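Local structure of mandelate racemase/muconate lactonizing enzyme family protein (Sorangium cellulosum, 3S5S) at residues 49-55 with 299-305; 82-88 with 111-115; 127-133 with 311-317; 333-338 with 355-360. The protein belongs to the mandelate racemase/muconate lactonizing enzyme family of the enolase superfamily, pairing an N-terminal alpha+beta domain with a modified TIM barrel. All blocks are in the same frame, centred on the assembly; numbering follows the deposited sequence.

Contact 1: 49-55 with 299-305; sequences FGEAAPL and MVESVLA
With CG anti to the backbone N (chi1 166°) and the rest of the chain extended, Glu-51 drives its carboxylate from strand 47-52 into the first turn of helix 303-316, where Ser-302 and Ala-305 receive it. OE1 takes two donors from opposite faces of the carboxylate plane: the hydroxyl OG of Ser-302 at 2.6 Å and the backbone N of Ala-305 at 2.9 Å. OE2 offers its syn lone pair to the N of Ser-302, also at 2.9 Å and nearly straight (173°), and has a further donor in ND2 of Asn-35. Ser-302 is the N-cap residue; its OG accepts from the N of Leu-304 while donating to Glu-51. The carboxylate meets the N-terminal end of the helix, whose dipole probably helps to stabilise its charge. In this two-domain fold the contact joins the strand outermost within this chain of the N-terminal antiparallel sheet to the loop and helix that follow barrel strand 293-296. Along the same interface Leu-304 lays CD2 against CB of Phe-49 and the backbone of Gly-50, while CB of Ala-53 meets CG of Glu-301 at 3.8 Å. The branches of Leu-55 divide their partners, CD1 reaching CG2 of Val-300 at 3.9 Å and CD2 touching CE of Met-299 in one of its two conformers. A water bridges O of Ala-53 and N of Val-300, though its approach to the former is doubtfully short.

Contact 2: 82-88 with 111-115; sequences ARAWRAV and ILDAL. With SO4 (sulfate ion), chain C.
Trp-85 spans this contact from CB outward, beginning against Ile-111 and Leu-112. Its CB lies 3.9 Å from CG2 of Ile-111. With CG set between the backbone N and the carbonyl carbon (chi1 63°), the indole swings alongside helix 101-117, and CD2 of Leu-112 settles over its five-membered ring. That methyl stands 3.6 Å from the ring centroid and only 15° off the normal, a CH-pi contact. CD1 of the indole meets CD2 of Leu-115 at 4.0 Å, the two side chains crossing at about a right angle. NE1 finds its acceptor in the O of Ala-125 of the second subunit. At the far end CZ2 lies 3.5 Å from sulfate O3, which sits at the ring edge. The pair of helices 85-96 and 101-117 belongs to the helical part of the N-terminal domain, and here that part also forms subunit interface. CG of Arg-86 lies over the rim of the opposite indole face, and NH2 of Arg-86 makes two weak hydrogen bonds to the sulfate, at 3.1 Å to both O1 and O3. Beside the tryptophan, CB of Ala-82 packs on CG2 of Ile-111, while CD1 of that isoleucine meets CG1 of Val-88 tip to tip at 3.6 Å. CD1 of Leu-115 lies against CG of Arg-83, whose guanidinium makes a salt bridge with Asp-81.

Contact 3: 127-133 with 311-317; sequences FGGSGTA and CFAAGLG
The carbonyl O of Gly-315 is gripped twice by Ser-130, at 2.9 Å by its backbone N and at 2.9 Å by its OG, both from the same face of the carbonyl plane. The loop 127-133, which leads from helix 123-126 into strand 133-140 of the modified TIM barrel, here folds over the C-terminal end of barrel helix 303-316. A third bond runs from N of Gly-131 to O of Ala-314 at 3.0 Å, so successive loop amides serve carbonyls of the last helical turn. Glycines line the close approach: Gly-129 and Gly-315, both without side chains, bring their CA atoms to 4.0 Å. Gly-128 ends its own helix in a Schellman motif. Arg-90 of the second subunit donates to OG of Ser-130 and O of Leu-316, placing this junction at the dimer interface. Phe-127, with CG anti to its carbonyl carbon (chi1 -73°), lays its ring along the helix, CD2 lying 3.4 Å from CA of Phe-312. The two phenyl rings form an edge-to-face pair, centroids 5.6 Å apart and planes at 80°, with CD1 of Phe-312 over the centre of the Phe-127 ring.

Contact 4: 333-338 with 355-360; sequences NPFDGG and HGVTPQ
Asp-336 and Thr-358 form an antiparallel hydrogen-bonded pair: N of Asp-336 donates to O of Thr-358 at 2.9 Å, and N of Thr-358 returns a bond to O of Asp-336 at 3.1 Å. Phe-335 and Pro-359 make the adjacent non-hydrogen-bonded pair, and together they define a two-stranded sheet, 335-336 with 358-359, in the C-terminal part of the chain. Beyond them a weak bond from N of Gln-360 to O of Pro-334 continues the register. The side chains of Asp-336 and Gln-360 cross at about a right angle, and NE2 of the glutamine reaches OD1 of the aspartate at 2.9 Å from above the carboxylate plane, with the amide and carboxylate planes 46° apart. With CG1 anti to the backbone N (chi1 -179°), the two branches of Val-357 part: from the buried side CG1 packs obliquely against Phe-335, 3.6 Å from CD1, and CG2 meets CA of Gly-338 at the same separation. The next shell fixes the strand entries. OD1 of Asn-333 accepts from N of Phe-335 in an Asx turn, while ND1 of His-355 accepts from N of Val-357 in the ring plane, at 3.1 Å. NE2 of that imidazole donates to O of Phe-49, and Leu-304 of helix 303-316 touches Phe-335, His-355 and Val-357. With N of Val-357 as donor to ND1 and O of Phe-49 as acceptor from NE2, the pattern is consistent with a neutral ring protonated at NE2.

Contacts 1, 2 and 4 meet through hydrogen bonds of Asp-113: this residue of contact 2 takes the N of Phe-49 of contact 1 on OD2 (2.9 Å) and the N of His-355 of contact 4 on OD1 (3.0 Å), while the His-355 ring closes the circuit to contact 1. The centres of contacts 1 and 4 are about 12 Å apart. Contacts 1 and 3 use opposite ends of helix 303-316, their centres about 19 Å apart. Contacts 2 and 3 touch where CD1 of Leu-112 meets CZ of Phe-127 (4.1 Å), and both reach the second subunit. The sulfate, probably from the crystallisation liquor, also lies about 5 Å from the Phe-127 side chain at nearest atoms.

Contact 1: 49-55 with 299-305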
loop_
_atom_site.group_PDB
_atom_site.type_symbol
_atom_site.label_atom_id
_atom_site.label_comp_id
_atom_site.label_asym_id
_atom_site.label_seq_id
_atom_site.Cartn_x
_atom_site.Cartn_y
_atom_site.Cartn_z
ATOM N N PHE A 49 -10.156 -16.861 9.496
ATOM C CA PHE A 49 -11.569 -16.710 9.159
ATOM C C PHE A 49 -11.839 -15.515 8.276
ATOM O O PHE A 49 -11.327 -14.447 8.520
ATOM C CB PHE A 49 -12.362 -16.593 10.449
ATOM C CG PHE A 49 -12.247 -17.798 11.313
ATOM C CD1 PHE A 49 -12.926 -18.987 10.975
ATOM C CD2 PHE A 49 -11.482 -17.758 12.471
ATOM C CE1 PHE A 49 -12.816 -20.146 11.766
ATOM C CE2 PHE A 49 -11.351 -18.903 13.268
ATOM C CZ PHE A 49 -12.025 -20.103 12.918
ATOM N N GLY A 50 -12.633 -15.707 7.227
ATOM C CA GLY A 50 -13.052 -14.602 6.420
ATOM C C GLY A 50 -14.514 -14.695 6.063
ATOM O O GLY A 50 -15.126 -15.746 6.221
ATOM N N GLU A 51 -15.058 -13.584 5.566
ATOM C CA GLU A 51 -16.473 -13.424 5.263
ATOM C C GLU A 51 -16.665 -12.885 3.831
ATOM O O GLU A 51 -16.096 -11.871 3.449
ATOM C CB GLU A 51 -17.113 -12.464 6.286
ATOM C CG GLU A 51 -18.506 -11.965 5.880
ATOM C CD GLU A 51 -19.239 -11.239 6.985
ATOM O OE1 GLU A 51 -18.610 -10.933 8.031
ATOM O OE2 GLU A 51 -20.453 -10.961 6.785
ATOM N N ALA A 52 -17.455 -13.586 3.033
ATOM C CA ALA A 52 -17.935 -13.050 1.760
ATOM C C ALA A 52 -19.340 -12.498 1.981
ATOM O O ALA A 52 -20.235 -13.190 2.471
ATOM C CB ALA A 52 -17.918 -14.130 0.672
ATOM N N ALA A 53 -19.530 -11.245 1.621
ATOM C CA ALA A 53 -20.820 -10.589 1.803
ATOM C C ALA A 53 -21.217 -9.972 0.457
ATOM O O ALA A 53 -21.310 -8.743 0.332
ATOM C CB ALA A 53 -20.722 -9.516 2.869
ATOM N N PRO A 54 -21.422 -10.806 -0.558
ATOM C CA PRO A 54 -21.771 -10.224 -1.837
ATOM C C PRO A 54 -23.134 -9.583 -1.734
ATOM O O PRO A 54 -23.988 -10.035 -0.966
ATOM C CB PRO A 54 -21.844 -11.443 -2.768
ATOM C CG PRO A 54 -22.228 -12.622 -1.856
ATOM C CD PRO A 54 -21.423 -12.288 -0.586
ATOM N N LEU A 55 -23.343 -8.524 -2.494
ATOM C CA LEU A 55 -24.575 -7.786 -2.407
ATOM C C LEU A 55 -25.026 -7.584 -3.835
ATOM O O LEU A 55 -24.483 -6.741 -4.561
ATOM C CB LEU A 55 -24.377 -6.466 -1.654
ATOM C CG LEU A 55 -25.651 -5.626 -1.386
ATOM C CD1 LEU A 55 -26.668 -6.350 -0.511
ATOM C CD2 LEU A 55 -25.297 -4.305 -0.759
ATOM N N MET A 299 -20.339 -3.725 2.588
ATOM C CA MET A 299 -21.551 -4.358 2.061
ATOM C C MET A 299 -22.505 -4.624 3.254
ATOM O O MET A 299 -22.537 -3.826 4.174
ATOM C CB MET A 299 -21.139 -5.625 1.307
ATOM C CG MET A 299 -21.162 -5.542 -0.230
ATOM S SD MET A 299 -20.652 -4.040 -1.077
ATOM C CE MET A 299 -22.056 -3.007 -0.772
ATOM N N VAL A 300 -23.271 -5.713 3.265
ATOM C CA VAL A 300 -24.130 -6.048 4.451
ATOM C C VAL A 300 -23.423 -7.149 5.228
ATOM O O VAL A 300 -23.602 -8.311 4.940
ATOM C CB VAL A 300 -25.539 -6.478 4.050
ATOM C CG1 VAL A 300 -26.353 -6.903 5.268
ATOM C CG2 VAL A 300 -26.246 -5.363 3.286
ATOM N N GLU A 301 -22.597 -6.752 6.186
ATOM C CA GLU A 301 -21.542 -7.589 6.769
ATOM C C GLU A 301 -21.785 -7.885 8.258
ATOM O O GLU A 301 -22.285 -7.030 8.989
ATOM C CB GLU A 301 -20.173 -6.881 6.576
ATOM C CG GLU A 301 -19.831 -6.612 5.084
ATOM C CD GLU A 301 -18.614 -5.711 4.844
ATOM O OE1 GLU A 301 -17.987 -5.208 5.803
ATOM O OE2 GLU A 301 -18.304 -5.453 3.667
ATOM N N SER A 302 -21.409 -9.075 8.721
ATOM C CA SER A 302 -21.410 -9.350 10.159
ATOM C C SER A 302 -20.233 -8.627 10.823
ATOM O O SER A 302 -19.492 -7.843 10.183
ATOM C CB SER A 302 -21.264 -10.850 10.406
ATOM O OG SER A 302 -19.908 -11.317 10.221
ATOM N N VAL A 303 -20.074 -8.926 12.105
ATOM C CA VAL A 303 -18.966 -8.530 12.970
ATOM C C VAL A 303 -17.588 -8.881 12.377
ATOM O O VAL A 303 -16.596 -8.161 12.541
ATOM C CB VAL A 303 -19.228 -9.212 14.377
ATOM C CG1 VAL A 303 -18.003 -9.864 15.012
ATOM C CG2 VAL A 303 -19.974 -8.271 15.318
ATOM N N LEU A 304 -17.534 -9.996 11.677
ATOM C CA LEU A 304 -16.291 -10.455 11.087
ATOM C C LEU A 304 -15.705 -9.502 10.031
ATOM O O LEU A 304 -14.612 -8.949 10.227
ATOM C CB LEU A 304 -16.465 -11.884 10.544
ATOM C CG LEU A 304 -15.319 -12.505 9.742
ATOM C CD1 LEU A 304 -14.037 -12.144 10.283
ATOM C CD2 LEU A 304 -15.399 -14.048 9.647
ATOM N N ALA A 305 -16.380 -9.336 8.911
ATOM C CA ALA A 305 -15.859 -8.450 7.870
ATOM C C ALA A 305 -15.804 -6.989 8.379
ATOM O O ALA A 305 -14.860 -6.244 8.049
ATOM C CB ALA A 305 -16.698 -8.560 6.577
HETATM O O HOH W 1 -23.390 -7.654 1.263
#

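Contact 2: 82-88 with 111-115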
loop_
_atom_site.group_PDB
_atom_site.type_symbol
_atom_site.label_atom_id
_atom_site.label_comp_id
_atom_site.label_asym_id
_atom_site.label_seq_id
_atom_site.Cartn_x
_atom_site.Cartn_y
_atom_site.Cartn_z
ATOM N N ALA A 82 0.903 -18.844 3.484
ATOM C CA ALA A 82 0.206 -17.675 3.987
ATOM C C ALA A 82 1.112 -16.441 4.098
ATOM O O ALA A 82 0.617 -15.299 4.089
ATOM C CB ALA A 82 -0.438 -17.984 5.344
ATOM N N ARG A 83 2.416 -16.662 4.250
ATOM C CA ARG A 83 3.383 -15.577 4.235
ATOM C C ARG A 83 3.351 -14.844 2.891
ATOM O O ARG A 83 3.705 -13.662 2.821
ATOM C CB ARG A 83 4.794 -16.066 4.559
ATOM C CG ARG A 83 4.938 -16.709 5.961
ATOM C CD ARG A 83 6.325 -17.274 6.200
ATOM N NE ARG A 83 6.651 -18.284 5.205
ATOM C CZ ARG A 83 7.847 -18.836 5.059
ATOM N NH1 ARG A 83 8.863 -18.469 5.849
ATOM N NH2 ARG A 83 8.037 -19.730 4.090
ATOM N N ALA A 84 2.892 -15.521 1.840
ATOM C CA ALA A 84 2.837 -14.933 0.485
ATOM C C ALA A 84 1.446 -14.354 0.145
ATOM O O ALA A 84 0.961 -14.466 -0.987
ATOM C CB ALA A 84 3.293 -15.968 -0.580
ATOM N N TRP A 85 0.821 -13.705 1.118
ATOM C CA TRP A 85 -0.541 -13.208 0.941
ATOM C C TRP A 85 -0.718 -12.308 -0.292
ATOM O O TRP A 85 -1.770 -12.367 -0.944
ATOM C CB TRP A 85 -1.074 -12.545 2.226
ATOM C CG TRP A 85 -0.306 -11.325 2.654
ATOM C CD1 TRP A 85 0.888 -11.279 3.380
ATOM C CD2 TRP A 85 -0.664 -9.961 2.392
ATOM N NE1 TRP A 85 1.261 -9.989 3.585
ATOM C CE2 TRP A 85 0.340 -9.151 2.988
ATOM C CE3 TRP A 85 -1.751 -9.345 1.737
ATOM C CZ2 TRP A 85 0.289 -7.755 2.957
ATOM C CZ3 TRP A 85 -1.796 -7.945 1.687
ATOM C CH2 TRP A 85 -0.755 -7.168 2.282
ATOM N N ARG A 86 0.287 -11.506 -0.653
ATOM C CA ARG A 86 0.104 -10.684 -1.860
ATOM C C ARG A 86 0.180 -11.449 -3.155
ATOM O O ARG A 86 -0.341 -10.977 -4.162
ATOM C CB ARG A 86 1.057 -9.516 -1.976
ATOM C CG ARG A 86 0.608 -8.341 -1.244
ATOM C CD ARG A 86 1.417 -7.135 -1.620
ATOM N NE ARG A 86 1.642 -6.347 -0.418
ATOM C CZ ARG A 86 0.967 -5.269 -0.039
ATOM N NH1 ARG A 86 0.018 -4.749 -0.805
ATOM N NH2 ARG A 86 1.305 -4.702 1.112
ATOM N N ALA A 87 0.899 -12.577 -3.158
ATOM C CA ALA A 87 1.009 -13.411 -4.352
ATOM C C ALA A 87 -0.325 -14.113 -4.541
ATOM O O ALA A 87 -0.777 -14.260 -5.660
ATOM C CB ALA A 87 2.089 -14.430 -4.170
ATOM N N VAL A 88 -0.909 -14.571 -3.433
ATOM C CA VAL A 88 -2.209 -15.189 -3.422
ATOM C C VAL A 88 -3.295 -14.245 -3.954
ATOM O O VAL A 88 -4.058 -14.648 -4.838
ATOM C CB VAL A 88 -2.563 -15.787 -2.030
ATOM C CG1 VAL A 88 -3.914 -16.394 -2.043
ATOM C CG2 VAL A 88 -1.551 -16.903 -1.678
ATOM N N ILE A 111 -6.679 -15.620 5.237
ATOM C CA ILE A 111 -5.220 -15.763 5.220
ATOM C C ILE A 111 -4.525 -14.756 6.178
ATOM O O ILE A 111 -3.768 -15.165 7.078
ATOM C CB ILE A 111 -4.662 -15.611 3.794
ATOM C CG1 ILE A 111 -5.162 -16.762 2.927
ATOM C CG2 ILE A 111 -3.089 -15.510 3.778
ATOM C CD1 ILE A 111 -4.724 -16.610 1.424
ATOM N N LEU A 112 -4.800 -13.458 6.007
ATOM C CA LEU A 112 -4.187 -12.450 6.898
ATOM C C LEU A 112 -4.537 -12.702 8.349
ATOM O O LEU A 112 -3.709 -12.534 9.244
ATOM C CB LEU A 112 -4.550 -11.025 6.498
ATOM C CG LEU A 112 -3.811 -10.454 5.280
ATOM C CD1 LEU A 112 -4.154 -8.993 5.103
ATOM C CD2 LEU A 112 -2.315 -10.545 5.492
ATOM N N ASP A 113 -5.775 -13.109 8.582
ATOM C CA ASP A 113 -6.214 -13.426 9.947
ATOM C C ASP A 113 -5.319 -14.549 10.517
ATOM O O ASP A 113 -4.780 -14.406 11.629
ATOM C CB ASP A 113 -7.696 -13.819 9.973
ATOM C CG ASP A 113 -8.188 -14.129 11.374
ATOM O OD1 ASP A 113 -7.861 -13.366 12.351
ATOM O OD2 ASP A 113 -8.928 -15.157 11.483
ATOM N N ALA A 114 -5.091 -15.601 9.730
ATOM C CA ALA A 114 -4.274 -16.723 10.213
ATOM C C ALA A 114 -2.827 -16.291 10.349
ATOM O O ALA A 114 -2.164 -16.579 11.347
ATOM C CB ALA A 114 -4.387 -18.039 9.267
ATOM N N LEU A 115 -2.319 -15.635 9.320
ATOM C CA LEU A 115 -0.934 -15.144 9.392
ATOM C C LEU A 115 -0.660 -14.327 10.689
ATOM O O LEU A 115 0.321 -14.546 11.371
ATOM C CB LEU A 115 -0.580 -14.338 8.154
ATOM C CG LEU A 115 0.927 -14.010 8.071
ATOM C CD1 LEU A 115 1.805 -15.268 7.739
ATOM C CD2 LEU A 115 1.190 -12.833 7.062
HETATM S S SO4 C . 1.720 -3.625 4.620
HETATM O O1 SO4 C . 1.274 -2.690 3.533
HETATM O O2 SO4 C . 0.717 -3.646 5.754
HETATM O O3 SO4 C . 2.089 -4.960 4.072
HETATM O O4 SO4 C . 2.986 -3.079 5.114
#

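Contact 3: 127-133 with 311-317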
loop_
_atom_site.group_PDB
_atom_site.type_symbol
_atom_site.label_atom_id
_atom_site.label_comp_id
_atom_site.label_asym_id
_atom_site.label_seq_id
_atom_site.Cartn_x
_atom_site.Cartn_y
_atom_site.Cartn_z
ATOM N N PHE A 127 -1.831 -3.397 9.881
ATOM C CA PHE A 127 -2.219 -2.317 8.978
ATOM C C PHE A 127 -1.563 -0.942 9.293
ATOM O O PHE A 127 -1.615 -0.050 8.471
ATOM C CB PHE A 127 -3.770 -2.212 8.874
ATOM C CG PHE A 127 -4.411 -3.333 8.071
ATOM C CD1 PHE A 127 -3.852 -3.758 6.845
ATOM C CD2 PHE A 127 -5.572 -3.944 8.509
ATOM C CE1 PHE A 127 -4.445 -4.813 6.104
ATOM C CE2 PHE A 127 -6.215 -4.984 7.718
ATOM C CZ PHE A 127 -5.631 -5.402 6.527
ATOM N N GLY A 128 -0.924 -0.786 10.446
ATOM C CA GLY A 128 -0.231 0.465 10.713
ATOM C C GLY A 128 -0.363 0.960 12.149
ATOM O O GLY A 128 0.497 1.715 12.626
ATOM N N GLY A 129 -1.429 0.533 12.833
ATOM C CA GLY A 129 -1.720 0.893 14.226
ATOM C C GLY A 129 -1.910 2.367 14.520
ATOM O O GLY A 129 -1.523 2.798 15.580
ATOM N N SER A 130 -2.489 3.155 13.600
ATOM C CA SER A 130 -2.614 4.600 13.844
ATOM C C SER A 130 -3.520 4.968 15.000
ATOM O O SER A 130 -3.361 6.017 15.638
ATOM C CB SER A 130 -3.082 5.350 12.613
ATOM O OG SER A 130 -2.105 5.213 11.636
ATOM N N GLY A 131 -4.472 4.095 15.242
ATOM C CA GLY A 131 -5.349 4.188 16.387
ATOM C C GLY A 131 -6.102 2.881 16.529
ATOM O O GLY A 131 -5.924 1.946 15.718
ATOM N N THR A 132 -6.914 2.822 17.573
ATOM C CA THR A 132 -7.707 1.645 17.893
ATOM C C THR A 132 -9.191 1.984 18.118
ATOM O O THR A 132 -9.952 1.108 18.520
ATOM C CB THR A 132 -7.185 0.885 19.163
ATOM O OG1 THR A 132 -6.930 1.823 20.226
ATOM C CG2 THR A 132 -5.917 0.058 18.842
ATOM N N ALA A 133 -9.589 3.234 17.866
ATOM C CA ALA A 133 -10.957 3.671 18.082
ATOM C C ALA A 133 -11.533 4.272 16.814
ATOM O O ALA A 133 -10.834 5.037 16.102
ATOM C CB ALA A 133 -10.975 4.698 19.190
ATOM N N CYS A 311 -10.164 -2.524 11.605
ATOM C CA CYS A 311 -8.717 -2.727 11.777
ATOM C C CYS A 311 -7.984 -2.022 10.658
ATOM O O CYS A 311 -6.959 -1.382 10.892
ATOM C CB CYS A 311 -8.365 -4.206 11.716
ATOM S SG CYS A 311 -8.816 -5.132 13.174
ATOM N N PHE A 312 -8.531 -2.146 9.447
ATOM C CA PHE A 312 -7.955 -1.531 8.256
ATOM C C PHE A 312 -7.958 0.009 8.401
ATOM O O PHE A 312 -6.878 0.638 8.441
ATOM C CB PHE A 312 -8.695 -2.060 6.986
ATOM C CG PHE A 312 -8.367 -1.340 5.689
ATOM C CD1 PHE A 312 -7.374 -1.803 4.851
ATOM C CD2 PHE A 312 -9.108 -0.217 5.272
ATOM C CE1 PHE A 312 -7.071 -1.157 3.595
ATOM C CE2 PHE A 312 -8.829 0.459 4.034
ATOM C CZ PHE A 312 -7.792 -0.041 3.184
ATOM N N ALA A 313 -9.159 0.601 8.481
ATOM C CA ALA A 313 -9.312 2.063 8.629
ATOM C C ALA A 313 -8.531 2.622 9.858
ATOM O O ALA A 313 -7.746 3.556 9.693
ATOM C CB ALA A 313 -10.732 2.431 8.719
ATOM N N ALA A 314 -8.723 2.062 11.068
ATOM C CA ALA A 314 -7.992 2.607 12.239
ATOM C C ALA A 314 -6.463 2.370 12.186
ATOM O O ALA A 314 -5.707 3.158 12.709
ATOM C CB ALA A 314 -8.580 2.066 13.603
ATOM N N GLY A 315 -6.021 1.262 11.595
ATOM C CA GLY A 315 -4.590 0.982 11.425
ATOM C C GLY A 315 -3.954 1.975 10.488
ATOM O O GLY A 315 -2.903 2.560 10.806
ATOM N N LEU A 316 -4.629 2.232 9.377
ATOM C CA LEU A 316 -4.123 3.157 8.387
ATOM C C LEU A 316 -4.096 4.613 8.856
ATOM O O LEU A 316 -3.130 5.319 8.580
ATOM C CB LEU A 316 -4.887 3.053 7.067
ATOM C CG LEU A 316 -4.654 1.846 6.194
ATOM C CD1 LEU A 316 -5.684 1.836 5.060
ATOM C CD2 LEU A 316 -3.230 1.859 5.663
ATOM N N GLY A 317 -5.148 5.041 9.573
ATOM C CA GLY A 317 -5.225 6.413 10.009
ATOM C C GLY A 317 -5.750 7.236 8.838
ATOM O O GLY A 317 -5.754 6.779 7.710
#

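Contact 4: 333-338 with 355-360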
loop_
_atom_site.group_PDB
_atom_site.type_symbol
_atom_site.label_atom_id
_atom_site.label_comp_id
_atom_site.label_asym_id
_atom_site.label_seq_id
_atom_site.Cartn_x
_atom_site.Cartn_y
_atom_site.Cartn_z
ATOM N N ASN A 333 -25.814 -12.545 16.063
ATOM C CA ASN A 333 -24.375 -12.406 15.949
ATOM C C ASN A 333 -23.828 -13.792 16.178
ATOM O O ASN A 333 -23.720 -14.234 17.340
ATOM C CB ASN A 333 -23.820 -11.443 17.008
ATOM C CG ASN A 333 -22.300 -11.334 16.945
ATOM O OD1 ASN A 333 -21.658 -12.089 16.231
ATOM N ND2 ASN A 333 -21.723 -10.394 17.675
ATOM N N PRO A 334 -23.512 -14.508 15.096
ATOM C CA PRO A 334 -22.989 -15.878 15.285
ATOM C C PRO A 334 -21.480 -15.937 15.611
ATOM O O PRO A 334 -20.875 -17.002 15.479
ATOM C CB PRO A 334 -23.253 -16.548 13.932
ATOM C CG PRO A 334 -23.201 -15.445 12.953
ATOM C CD PRO A 334 -23.762 -14.204 13.678
ATOM N N PHE A 335 -20.885 -14.812 16.021
ATOM C CA PHE A 335 -19.431 -14.722 16.293
ATOM C C PHE A 335 -19.087 -14.226 17.703
ATOM O O PHE A 335 -19.839 -13.478 18.287
ATOM C CB PHE A 335 -18.790 -13.729 15.321
ATOM C CG PHE A 335 -18.860 -14.141 13.882
ATOM C CD1 PHE A 335 -18.030 -15.155 13.390
ATOM C CD2 PHE A 335 -19.747 -13.522 13.017
ATOM C CE1 PHE A 335 -18.072 -15.535 12.058
ATOM C CE2 PHE A 335 -19.785 -13.880 11.676
ATOM C CZ PHE A 335 -18.942 -14.893 11.184
ATOM N N ASP A 336 -17.937 -14.647 18.219
ATOM C CA ASP A 336 -17.347 -14.107 19.454
ATOM C C ASP A 336 -16.252 -13.193 19.003
ATOM O O ASP A 336 -15.729 -13.419 17.910
ATOM C CB ASP A 336 -16.715 -15.224 20.299
ATOM C CG ASP A 336 -17.758 -16.211 20.833
ATOM O OD1 ASP A 336 -18.827 -15.742 21.388
ATOM O OD2 ASP A 336 -17.490 -17.450 20.708
ATOM N N GLY A 337 -15.897 -12.203 19.839
ATOM C CA GLY A 337 -14.750 -11.329 19.591
ATOM C C GLY A 337 -14.973 -10.239 18.546
ATOM O O GLY A 337 -16.087 -10.056 18.046
ATOM N N GLY A 338 -13.919 -9.506 18.211
ATOM C CA GLY A 338 -14.075 -8.365 17.342
ATOM C C GLY A 338 -14.115 -7.070 18.124
ATOM O O GLY A 338 -13.818 -7.043 19.326
ATOM N N HIS A 355 -7.889 -10.549 13.516
ATOM C CA HIS A 355 -9.014 -9.666 13.774
ATOM C C HIS A 355 -9.804 -9.998 15.032
ATOM O O HIS A 355 -10.764 -9.289 15.323
ATOM C CB HIS A 355 -9.958 -9.567 12.568
ATOM C CG HIS A 355 -10.386 -10.878 12.019
ATOM N ND1 HIS A 355 -10.975 -11.853 12.805
ATOM C CD2 HIS A 355 -10.349 -11.373 10.754
ATOM C CE1 HIS A 355 -11.268 -12.898 12.039
ATOM N NE2 HIS A 355 -10.918 -12.624 10.792
ATOM N N GLY A 356 -9.397 -11.043 15.782
ATOM C CA GLY A 356 -10.060 -11.427 17.065
ATOM C C GLY A 356 -11.431 -12.083 16.969
ATOM O O GLY A 356 -12.078 -12.377 17.994
ATOM N N VAL A 357 -11.903 -12.333 15.748
ATOM C CA VAL A 357 -13.243 -12.912 15.581
ATOM C C VAL A 357 -13.185 -14.447 15.339
ATOM O O VAL A 357 -12.475 -14.923 14.462
ATOM C CB VAL A 357 -14.005 -12.187 14.418
ATOM C CG1 VAL A 357 -15.429 -12.736 14.203
ATOM C CG2 VAL A 357 -14.004 -10.706 14.661
ATOM N N THR A 358 -13.981 -15.191 16.088
ATOM C CA THR A 358 -14.119 -16.622 15.928
ATOM C C THR A 358 -15.601 -17.015 15.845
ATOM O O THR A 358 -16.488 -16.407 16.495
ATOM C CB THR A 358 -13.444 -17.424 17.096
ATOM O OG1 THR A 358 -12.113 -16.987 17.262
ATOM C CG2 THR A 358 -13.313 -18.955 16.759
ATOM N N PRO A 359 -15.884 -18.072 15.078
ATOM C CA PRO A 359 -17.265 -18.528 15.168
ATOM C C PRO A 359 -17.561 -19.225 16.509
ATOM O O PRO A 359 -16.661 -19.755 17.156
ATOM C CB PRO A 359 -17.414 -19.466 13.962
ATOM C CG PRO A 359 -16.030 -19.779 13.479
ATOM C CD PRO A 359 -15.107 -18.707 13.995
ATOM N N GLN A 360 -18.809 -19.168 16.944
ATOM C CA GLN A 360 -19.268 -19.856 18.159
ATOM C C GLN A 360 -19.561 -21.338 17.934
ATOM O O GLN A 360 -19.720 -21.782 16.790
ATOM C CB GLN A 360 -20.529 -19.176 18.702
ATOM C CG GLN A 360 -20.405 -17.670 18.853
ATOM C CD GLN A 360 -21.678 -17.056 19.417
ATOM O OE1 GLN A 360 -22.790 -17.503 19.111
ATOM N NE2 GLN A 360 -21.522 -16.037 20.259
#